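Local coordinates for protein lovastatin nonaketide synthase mokA (Monascus pilosus, PDB 6AD3) that catalyses, as a type I polyketide synthase, the iterative nine-step assembly of the lovastatin (monacolin K) nonaketide, this chain being its condensation domain, at residues 280-285 and 497-502; 290-295 and 490-495; 102-107 and 218-223. The protein carries 1 engineered substitution. One frame throughout, in Å; residues are numbered along the deposited sequence.

Contact 1: 280-285 and 497-502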
loop_
_atom_site.group_PDB
_atom_site.type_symbol
_atom_site.label_atom_id
_atom_site.label_comp_id
_atom_site.label_asym_id
_atom_site.label_seq_id
_atom_site.Cartn_x
_atom_site.Cartn_y
_atom_site.Cartn_z
ATOM N N MET A 280 21.279 6.026 3.107
ATOM C CA MET A 280 21.591 6.534 1.761
ATOM C C MET A 280 22.283 7.880 1.846
ATOM O O MET A 280 21.894 8.730 2.630
ATOM C CB MET A 280 20.324 6.684 0.923
ATOM C CG MET A 280 19.581 5.382 0.670
ATOM S SD MET A 280 18.081 5.703 -0.274
ATOM C CE MET A 280 17.032 6.442 0.997
ATOM N N LEU A 281 23.283 8.085 1.001
ATOM C CA LEU A 281 23.986 9.353 0.966
ATOM C C LEU A 281 23.372 10.279 -0.084
ATOM O O LEU A 281 23.484 10.051 -1.285
ATOM C CB LEU A 281 25.473 9.114 0.714
ATOM C CG LEU A 281 26.092 8.000 1.593
ATOM C CD1 LEU A 281 27.580 7.836 1.293
ATOM C CD2 LEU A 281 25.868 8.242 3.083
ATOM N N LEU A 282 22.557 11.198 0.396
ATOM C CA LEU A 282 21.704 11.988 -0.458
ATOM C C LEU A 282 22.245 13.365 -0.821
ATOM O O LEU A 282 22.208 13.758 -1.978
ATOM C CB LEU A 282 20.306 12.086 0.145
ATOM C CG LEU A 282 19.209 11.149 -0.352
ATOM C CD1 LEU A 282 19.550 10.330 -1.566
ATOM C CD2 LEU A 282 18.604 10.305 0.736
ATOM N N GLY A 283 22.808 14.092 0.126
ATOM C CA GLY A 283 22.661 13.932 1.552
ATOM C C GLY A 283 22.195 15.326 1.930
ATOM O O GLY A 283 21.785 16.069 1.034
ATOM N N GLU A 284 22.256 15.719 3.195
ATOM C CA GLU A 284 21.739 17.036 3.551
ATOM C C GLU A 284 22.557 18.101 2.782
ATOM O O GLU A 284 22.108 19.225 2.543
ATOM C CB GLU A 284 21.665 17.252 5.057
ATOM N N ASP A 285 23.780 17.739 2.413
ATOM C CA ASP A 285 24.480 18.466 1.364
ATOM C C ASP A 285 24.990 17.527 0.271
ATOM O O ASP A 285 24.402 17.472 -0.800
ATOM C CB ASP A 285 25.589 19.353 1.916
ATOM N N ARG A 497 12.787 14.575 -1.984
ATOM C CA ARG A 497 12.935 15.214 -3.287
ATOM C C ARG A 497 14.293 14.924 -3.952
ATOM O O ARG A 497 14.362 14.730 -5.171
ATOM C CB ARG A 497 12.702 16.712 -3.201
ATOM C CG ARG A 497 12.543 17.315 -4.599
ATOM C CD ARG A 497 12.036 18.725 -4.523
ATOM N NE ARG A 497 10.682 18.784 -3.985
ATOM C CZ ARG A 497 9.601 18.381 -4.640
ATOM N NH1 ARG A 497 9.704 17.860 -5.855
ATOM N NH2 ARG A 497 8.411 18.506 -4.076
ATOM N N ALA A 498 15.369 14.885 -3.162
ATOM C CA ALA A 498 16.681 14.568 -3.691
ATOM C C ALA A 498 16.723 13.116 -4.248
ATOM O O ALA A 498 17.184 12.877 -5.349
ATOM C CB ALA A 498 17.756 14.775 -2.624
ATOM N N PHE A 499 16.114 12.178 -3.533
ATOM C CA PHE A 499 15.989 10.812 -4.032
ATOM C C PHE A 499 15.147 10.720 -5.281
ATOM O O PHE A 499 15.522 10.086 -6.261
ATOM C CB PHE A 499 15.408 9.893 -2.954
ATOM C CG PHE A 499 15.388 8.451 -3.345
ATOM C CD1 PHE A 499 14.345 7.931 -4.082
ATOM C CD2 PHE A 499 16.397 7.599 -2.962
ATOM C CE1 PHE A 499 14.330 6.592 -4.451
ATOM C CE2 PHE A 499 16.369 6.256 -3.312
ATOM C CZ PHE A 499 15.339 5.761 -4.090
ATOM N N LEU A 500 14.021 11.400 -5.269
ATOM C CA LEU A 500 13.112 11.380 -6.400
ATOM C C LEU A 500 13.763 11.974 -7.645
ATOM O O LEU A 500 13.635 11.412 -8.755
ATOM C CB LEU A 500 11.836 12.130 -6.008
ATOM C CG LEU A 500 10.689 12.351 -6.945
ATOM C CD1 LEU A 500 10.234 11.041 -7.536
ATOM C CD2 LEU A 500 9.570 13.030 -6.181
ATOM N N GLU A 501 14.542 13.039 -7.469
ATOM C CA GLU A 501 15.239 13.649 -8.590
ATOM C C GLU A 501 16.267 12.683 -9.155
ATOM O O GLU A 501 16.444 12.606 -10.362
ATOM C CB GLU A 501 15.912 14.958 -8.169
ATOM C CG GLU A 501 14.909 16.102 -7.986
ATOM C CD GLU A 501 15.530 17.386 -7.452
ATOM O OE1 GLU A 501 14.798 18.406 -7.452
ATOM O OE2 GLU A 501 16.647 17.349 -6.837
ATOM N N SER A 502 17.039 12.053 -8.272
ATOM C CA SER A 502 18.036 11.048 -8.705
ATOM C C SER A 502 17.413 9.850 -9.409
ATOM O O SER A 502 17.955 9.322 -10.379
ATOM C CB SER A 502 18.896 10.587 -7.530
ATOM O OG SER A 502 19.737 11.643 -7.115
#
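Met280 lays its sulfur against the Phe499 ring, a Met-aromatic contact between an irregular loop and a helix in the C-terminal lobe of the condensation fold. The loop leads toward strand 301-307, whereas Phe499 belongs to helix 495-512. From CB, which points at the helix, the Met280 chain continues with CG anti to the carbonyl carbon (chi1 -62°) and stays extended through CG. This carries SD to the ring, where it lies 3.5 Å from Phe499 CE2 and 3.7 Å from Phe499 CD2. A bend at the last torsion (chi3 -74°) then brings CE back within 4.2 Å of Phe499 CD2. The sulfur sits 4.6 Å from the centroid of the Phe499 ring and 67° off its normal, an oblique approach, and the two side chains cross at about a right angle. Methionine suits this site because its unbranched chain can reach from the loop and its polarisable sulfur packs well beside an aromatic ring. Leu342 and Leu338 of helix 327-343 and Val484 of the sheet also touch Phe499, so the ring is buried between helix and strand. Leu282 packs more loosely, near the CA and CB of Phe499. The small methyl of Ala498 is consistent with the close approach of the loop, the CA atoms of Leu282 and Ala498 being 6.5 Å apart. At the ring edge, Leu282 CD1 stands 4.4 Å from Phe499 CB.

Contact 2: 290-295 and 490-495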
loop_
_atom_site.group_PDB
_atom_site.type_symbol
_atom_site.label_atom_id
_atom_site.label_comp_id
_atom_site.label_asym_id
_atom_site.label_seq_id
_atom_site.Cartn_x
_atom_site.Cartn_y
_atom_site.Cartn_z
ATOM N N PRO A 290 26.577 12.513 8.440
ATOM C CA PRO A 290 25.980 12.740 9.761
ATOM C C PRO A 290 26.094 11.503 10.642
ATOM O O PRO A 290 26.449 11.577 11.808
ATOM C CB PRO A 290 24.496 13.026 9.456
ATOM C CG PRO A 290 24.466 13.529 8.077
ATOM C CD PRO A 290 25.427 12.612 7.417
ATOM N N ASN A 291 25.802 10.351 10.087
ATOM C CA ASN A 291 25.904 9.137 10.868
ATOM C C ASN A 291 25.323 9.295 12.271
ATOM O O ASN A 291 25.970 8.951 13.237
ATOM C CB ASN A 291 27.322 8.630 10.916
ATOM C CG ASN A 291 27.536 7.444 9.996
ATOM O OD1 ASN A 291 26.914 7.339 8.943
ATOM N ND2 ASN A 291 28.423 6.553 10.387
ATOM N N HIS A 292 24.137 9.860 12.393
ATOM C CA HIS A 292 23.560 10.024 13.727
ATOM C C HIS A 292 22.550 8.938 14.001
ATOM O O HIS A 292 22.060 8.277 13.069
ATOM C CB HIS A 292 22.907 11.388 13.881
ATOM C CG HIS A 292 22.295 11.900 12.624
ATOM N ND1 HIS A 292 22.780 13.008 11.962
ATOM C CD2 HIS A 292 21.306 11.397 11.848
ATOM C CE1 HIS A 292 22.076 13.198 10.860
ATOM N NE2 HIS A 292 21.182 12.228 10.763
ATOM N N ALA A 293 22.221 8.780 15.281
ATOM C CA ALA A 293 21.357 7.717 15.721
ATOM C C ALA A 293 20.017 7.929 15.039
ATOM O O ALA A 293 19.624 9.059 14.793
ATOM C CB ALA A 293 21.198 7.766 17.233
ATOM N N ARG A 294 19.327 6.837 14.753
ATOM C CA ARG A 294 17.951 6.882 14.331
ATOM C C ARG A 294 17.080 7.449 15.453
ATOM O O ARG A 294 17.183 7.011 16.587
ATOM C CB ARG A 294 17.483 5.458 13.943
ATOM C CG ARG A 294 18.355 4.807 12.865
ATOM C CD ARG A 294 17.937 3.358 12.578
ATOM N NE ARG A 294 16.559 3.266 12.126
ATOM C CZ ARG A 294 16.193 3.105 10.866
ATOM N NH1 ARG A 294 17.084 3.032 9.917
ATOM N NH2 ARG A 294 14.924 3.080 10.552
ATOM N N GLN A 295 16.341 8.511 15.154
ATOM C CA GLN A 295 15.609 9.264 16.170
ATOM C C GLN A 295 14.129 8.835 16.210
ATOM O O GLN A 295 13.399 9.173 15.297
ATOM C CB GLN A 295 15.691 10.771 15.831
ATOM C CG GLN A 295 15.923 11.680 17.014
ATOM C CD GLN A 295 17.194 11.348 17.763
ATOM O OE1 GLN A 295 18.235 11.070 17.160
ATOM N NE2 GLN A 295 17.100 11.305 19.083
ATOM N N VAL A 490 15.615 9.034 10.165
ATOM C CA VAL A 490 16.898 8.847 9.504
ATOM C C VAL A 490 17.207 10.019 8.578
ATOM O O VAL A 490 18.377 10.293 8.318
ATOM C CB VAL A 490 16.888 7.560 8.637
ATOM C CG1 VAL A 490 18.225 7.375 7.938
ATOM C CG2 VAL A 490 16.582 6.353 9.499
ATOM N N TYR A 491 16.158 10.542 7.917
ATOM C CA TYR A 491 16.317 11.454 6.777
ATOM C C TYR A 491 15.717 12.805 7.034
ATOM O O TYR A 491 14.860 12.974 7.922
ATOM C CB TYR A 491 15.704 10.850 5.483
ATOM C CG TYR A 491 16.422 9.601 5.026
ATOM C CD1 TYR A 491 17.685 9.685 4.489
ATOM C CD2 TYR A 491 15.921 8.346 5.303
ATOM C CE1 TYR A 491 18.365 8.574 4.083
ATOM C CE2 TYR A 491 16.601 7.208 4.906
ATOM C CZ TYR A 491 17.852 7.334 4.345
ATOM O OH TYR A 491 18.559 6.225 3.954
ATOM N N GLU A 492 16.178 13.781 6.253
ATOM C CA GLU A 492 15.745 15.165 6.399
ATOM C C GLU A 492 14.598 15.495 5.454
ATOM O O GLU A 492 14.401 14.834 4.429
ATOM C CB GLU A 492 16.924 16.132 6.100
ATOM C CG GLU A 492 18.166 15.882 6.926
ATOM C CD GLU A 492 17.832 15.572 8.372
ATOM O OE1 GLU A 492 18.296 14.532 8.894
ATOM O OE2 GLU A 492 16.991 16.288 8.942
ATOM N N VAL A 493 14.006 16.660 5.689
ATOM C CA VAL A 493 12.816 17.092 4.965
ATOM C C VAL A 493 13.073 17.225 3.445
ATOM O O VAL A 493 12.183 16.932 2.624
ATOM C CB VAL A 493 12.325 18.434 5.538
ATOM C CG1 VAL A 493 11.350 19.106 4.603
ATOM C CG2 VAL A 493 11.691 18.206 6.912
ATOM N N HIS A 494 14.291 17.575 3.058
ATOM C CA HIS A 494 14.584 17.738 1.614
ATOM C C HIS A 494 15.068 16.453 0.940
ATOM O O HIS A 494 15.286 16.424 -0.264
ATOM C CB HIS A 494 15.640 18.833 1.388
ATOM C CG HIS A 494 16.916 18.576 2.102
ATOM N ND1 HIS A 494 18.074 18.233 1.446
ATOM C CD2 HIS A 494 17.208 18.557 3.423
ATOM C CE1 HIS A 494 19.047 18.089 2.328
ATOM N NE2 HIS A 494 18.532 18.224 3.536
ATOM N N HIS A 495 15.247 15.386 1.711
ATOM C CA HIS A 495 15.827 14.174 1.135
ATOM C C HIS A 495 14.885 13.401 0.199
ATOM O O HIS A 495 15.341 12.847 -0.801
ATOM C CB HIS A 495 16.376 13.280 2.223
ATOM C CG HIS A 495 17.698 13.733 2.756
ATOM N ND1 HIS A 495 18.136 13.422 4.029
ATOM C CD2 HIS A 495 18.640 14.554 2.228
ATOM C CE1 HIS A 495 19.322 13.962 4.232
ATOM N NE2 HIS A 495 19.640 14.679 3.170
#
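Val490 rests its CG2 methyl on one face of the Arg294 guanidinium, the tightly packed part of the contact. The methyl is offset toward the rim of that head, 3.4 Å from Arg294 NH1 and 3.5 Å from Arg294 CZ. Arginine can accept such a neighbour because the flat face of its head makes apolar contacts while its N-H groups point outward in the plane. The chain is extended at chi2 and bends at chi3 (59°), which turns the head so that its face meets the valine methyl. The two loops lead into and out of neighbouring antiparallel strands, 301-307 and 481-487, in the sheet of the C-terminal lobe, and a backbone bond between Gln295 and Ser489 keeps them together beyond the strand ends. A type I turn from Glu492 to His495 then takes the second loop into helix 495-512. Toward solvent the fit slackens: His292 is poorly ordered and the placement of its imidazole doubtful, so its modelled approach to Glu492, with NE2 4.1 Å from Glu492 OE1, is only approximate. The arginine head, by contrast, is held firmly, NE bonding to the carbonyl of Ala427 and NH2 forming a salt bridge with Asp467.

Contact 3: 102-107 and 218-223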
loop_
_atom_site.group_PDB
_atom_site.type_symbol
_atom_site.label_atom_id
_atom_site.label_comp_id
_atom_site.label_asym_id
_atom_site.label_seq_id
_atom_site.Cartn_x
_atom_site.Cartn_y
_atom_site.Cartn_z
ATOM N N ILE A 102 -8.145 8.581 1.298
ATOM C CA ILE A 102 -7.953 8.813 -0.139
ATOM C C ILE A 102 -9.021 9.794 -0.606
ATOM O O ILE A 102 -10.223 9.503 -0.484
ATOM C CB ILE A 102 -8.125 7.513 -0.951
ATOM C CG1 ILE A 102 -7.244 6.414 -0.384
ATOM C CG2 ILE A 102 -7.771 7.759 -2.427
ATOM C CD1 ILE A 102 -5.743 6.743 -0.352
ATOM N N GLY A 103 -8.585 10.981 -1.080
ATOM C CA GLY A 103 -9.519 12.015 -1.550
ATOM C C GLY A 103 -9.439 12.195 -3.068
ATOM O O GLY A 103 -8.361 12.239 -3.623
ATOM N N MET A 104 -10.569 12.152 -3.739
ATOM C CA MET A 104 -10.616 12.379 -5.149
ATOM C C MET A 104 -11.397 13.661 -5.449
ATOM O O MET A 104 -12.625 13.722 -5.263
ATOM C CB MET A 104 -11.235 11.203 -5.874
ATOM C CG MET A 104 -11.083 11.317 -7.406
ATOM S SD MET A 104 -9.371 11.434 -8.084
ATOM C CE MET A 104 -8.831 9.728 -7.978
ATOM N N PHE A 105 -10.680 14.646 -5.951
ATOM C CA PHE A 105 -11.301 15.892 -6.444
ATOM C C PHE A 105 -12.010 15.586 -7.743
ATOM O O PHE A 105 -11.439 14.941 -8.629
ATOM C CB PHE A 105 -10.238 16.964 -6.676
ATOM C CG PHE A 105 -9.687 17.538 -5.434
ATOM C CD1 PHE A 105 -10.421 18.428 -4.690
ATOM C CD2 PHE A 105 -8.426 17.168 -4.979
ATOM C CE1 PHE A 105 -9.888 19.008 -3.548
ATOM C CE2 PHE A 105 -7.936 17.653 -3.792
ATOM C CZ PHE A 105 -8.617 18.650 -3.125
ATOM N N MET A 106 -13.272 16.004 -7.853
ATOM C CA MET A 106 -14.020 15.831 -9.083
ATOM C C MET A 106 -14.926 17.001 -9.347
ATOM O O MET A 106 -15.393 17.656 -8.416
ATOM C CB MET A 106 -14.825 14.506 -9.127
ATOM C CG MET A 106 -15.637 14.132 -7.899
ATOM S SD MET A 106 -15.992 12.333 -7.821
ATOM C CE MET A 106 -14.436 11.695 -7.334
ATOM N N THR A 107 -15.200 17.230 -10.623
ATOM C CA THR A 107 -15.916 18.413 -11.047
ATOM C C THR A 107 -17.090 17.992 -11.919
ATOM O O THR A 107 -16.897 17.319 -12.908
ATOM C CB THR A 107 -15.033 19.388 -11.850
ATOM O OG1 THR A 107 -13.916 19.811 -11.058
ATOM C CG2 THR A 107 -15.843 20.623 -12.252
ATOM N N ASN A 218 -12.584 -0.594 -5.982
ATOM C CA ASN A 218 -13.837 -1.347 -6.083
ATOM C C ASN A 218 -15.004 -0.476 -5.558
ATOM O O ASN A 218 -16.103 -0.554 -6.077
ATOM C CB ASN A 218 -13.784 -2.667 -5.303
ATOM C CG ASN A 218 -12.902 -3.728 -5.955
ATOM O OD1 ASN A 218 -12.690 -4.826 -5.376
ATOM N ND2 ASN A 218 -12.497 -3.486 -7.187
ATOM N N ILE A 219 -14.792 0.262 -4.461
ATOM C CA ILE A 219 -15.878 1.104 -3.910
ATOM C C ILE A 219 -16.341 2.131 -4.956
ATOM O O ILE A 219 -17.558 2.335 -5.155
ATOM C CB ILE A 219 -15.407 1.831 -2.623
ATOM C CG1 ILE A 219 -15.291 0.804 -1.483
ATOM C CG2 ILE A 219 -16.350 2.963 -2.267
ATOM C CD1 ILE A 219 -14.489 1.266 -0.286
ATOM N N PHE A 220 -15.379 2.831 -5.572
ATOM C CA PHE A 220 -15.700 3.839 -6.570
ATOM C C PHE A 220 -16.482 3.180 -7.703
ATOM O O PHE A 220 -17.503 3.681 -8.141
ATOM C CB PHE A 220 -14.431 4.483 -7.134
ATOM C CG PHE A 220 -13.924 5.698 -6.366
ATOM C CD1 PHE A 220 -13.143 5.551 -5.190
ATOM C CD2 PHE A 220 -13.987 6.984 -6.947
ATOM C CE1 PHE A 220 -12.501 6.672 -4.576
ATOM C CE2 PHE A 220 -13.301 8.087 -6.346
ATOM C CZ PHE A 220 -12.422 7.901 -5.267
ATOM N N VAL A 221 -15.978 2.064 -8.203
ATOM C CA VAL A 221 -16.609 1.384 -9.322
ATOM C C VAL A 221 -18.031 0.884 -9.008
ATOM O O VAL A 221 -18.938 1.029 -9.818
ATOM C CB VAL A 221 -15.672 0.247 -9.836
ATOM C CG1 VAL A 221 -16.420 -0.718 -10.713
ATOM C CG2 VAL A 221 -14.504 0.857 -10.548
ATOM N N GLU A 222 -18.236 0.313 -7.818
ATOM C CA GLU A 222 -19.569 -0.113 -7.416
ATOM C C GLU A 222 -20.502 1.064 -7.245
ATOM O O GLU A 222 -21.637 1.033 -7.729
ATOM C CB GLU A 222 -19.531 -0.973 -6.158
ATOM C CG GLU A 222 -18.967 -2.384 -6.402
ATOM C CD GLU A 222 -19.330 -3.401 -5.303
ATOM O OE1 GLU A 222 -18.979 -4.569 -5.488
ATOM O OE2 GLU A 222 -20.073 -3.079 -4.362
ATOM N N ALA A 223 -20.012 2.123 -6.618
ATOM C CA ALA A 223 -20.826 3.302 -6.361
ATOM C C ALA A 223 -21.228 4.018 -7.662
ATOM O O ALA A 223 -22.393 4.375 -7.834
ATOM C CB ALA A 223 -20.079 4.264 -5.454
#
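Strand 102-107 and helix 218-223 keep their backbones well apart, the nearest CA atoms, those of Met104 and Phe220, being 10.0 Å from each other. This is helix-on-sheet packing in the N-terminal lobe of the condensation fold: helix 213-227 covers one side of a five-stranded mixed sheet, in which strand 100-107 lies between 199-206 and 453-460. At that separation a long aromatic side chain is well suited to fill the interval, and the CB of Phe220 is directed toward the strand. Its ring arrives edge first. Met104 CB lies in the ring plane, 3.6 Å from Phe220 CZ, with Met104 CG 4.1 Å from Phe220 CE2. Two residues along, Met106 faces the same side of the strand, and its flexible chain can adapt to the rim of the ring. Its first torsion puts CG between the backbone N and the carbonyl carbon (chi1 46°), and the bend at chi3 (75°) turns the methyl back toward the phenylalanine. Phe202 of the adjoining strand meets the Phe220 ring edge-to-face, while Val204 and Met454 also pack against it. The methyl closes the contact at the ring edge, with Met106 CE 3.9 Å from Phe220 CE2.

Contacts 1 and 2 are neighbours in the C-terminal lobe, their centres 11 Å apart, and contact 2 is nested within the chain loop that contact 1 closes. They meet directly: Met280 N of contact 1 probably hydrogen-bonds to Tyr491 OH of contact 2, at 2.9 Å. Contact 3 belongs to the N-terminal lobe, its centre about 34 Å from that of contact 1 and 36 Å from that of contact 2; the nearest atoms are about 16 and 21 Å away. Helix 213-227 of contact 3 follows the loop matching the HHxxxDG motif of condensation domains, where this chain has an arginine in place of the second histidine; that loop lies outside all three contacts.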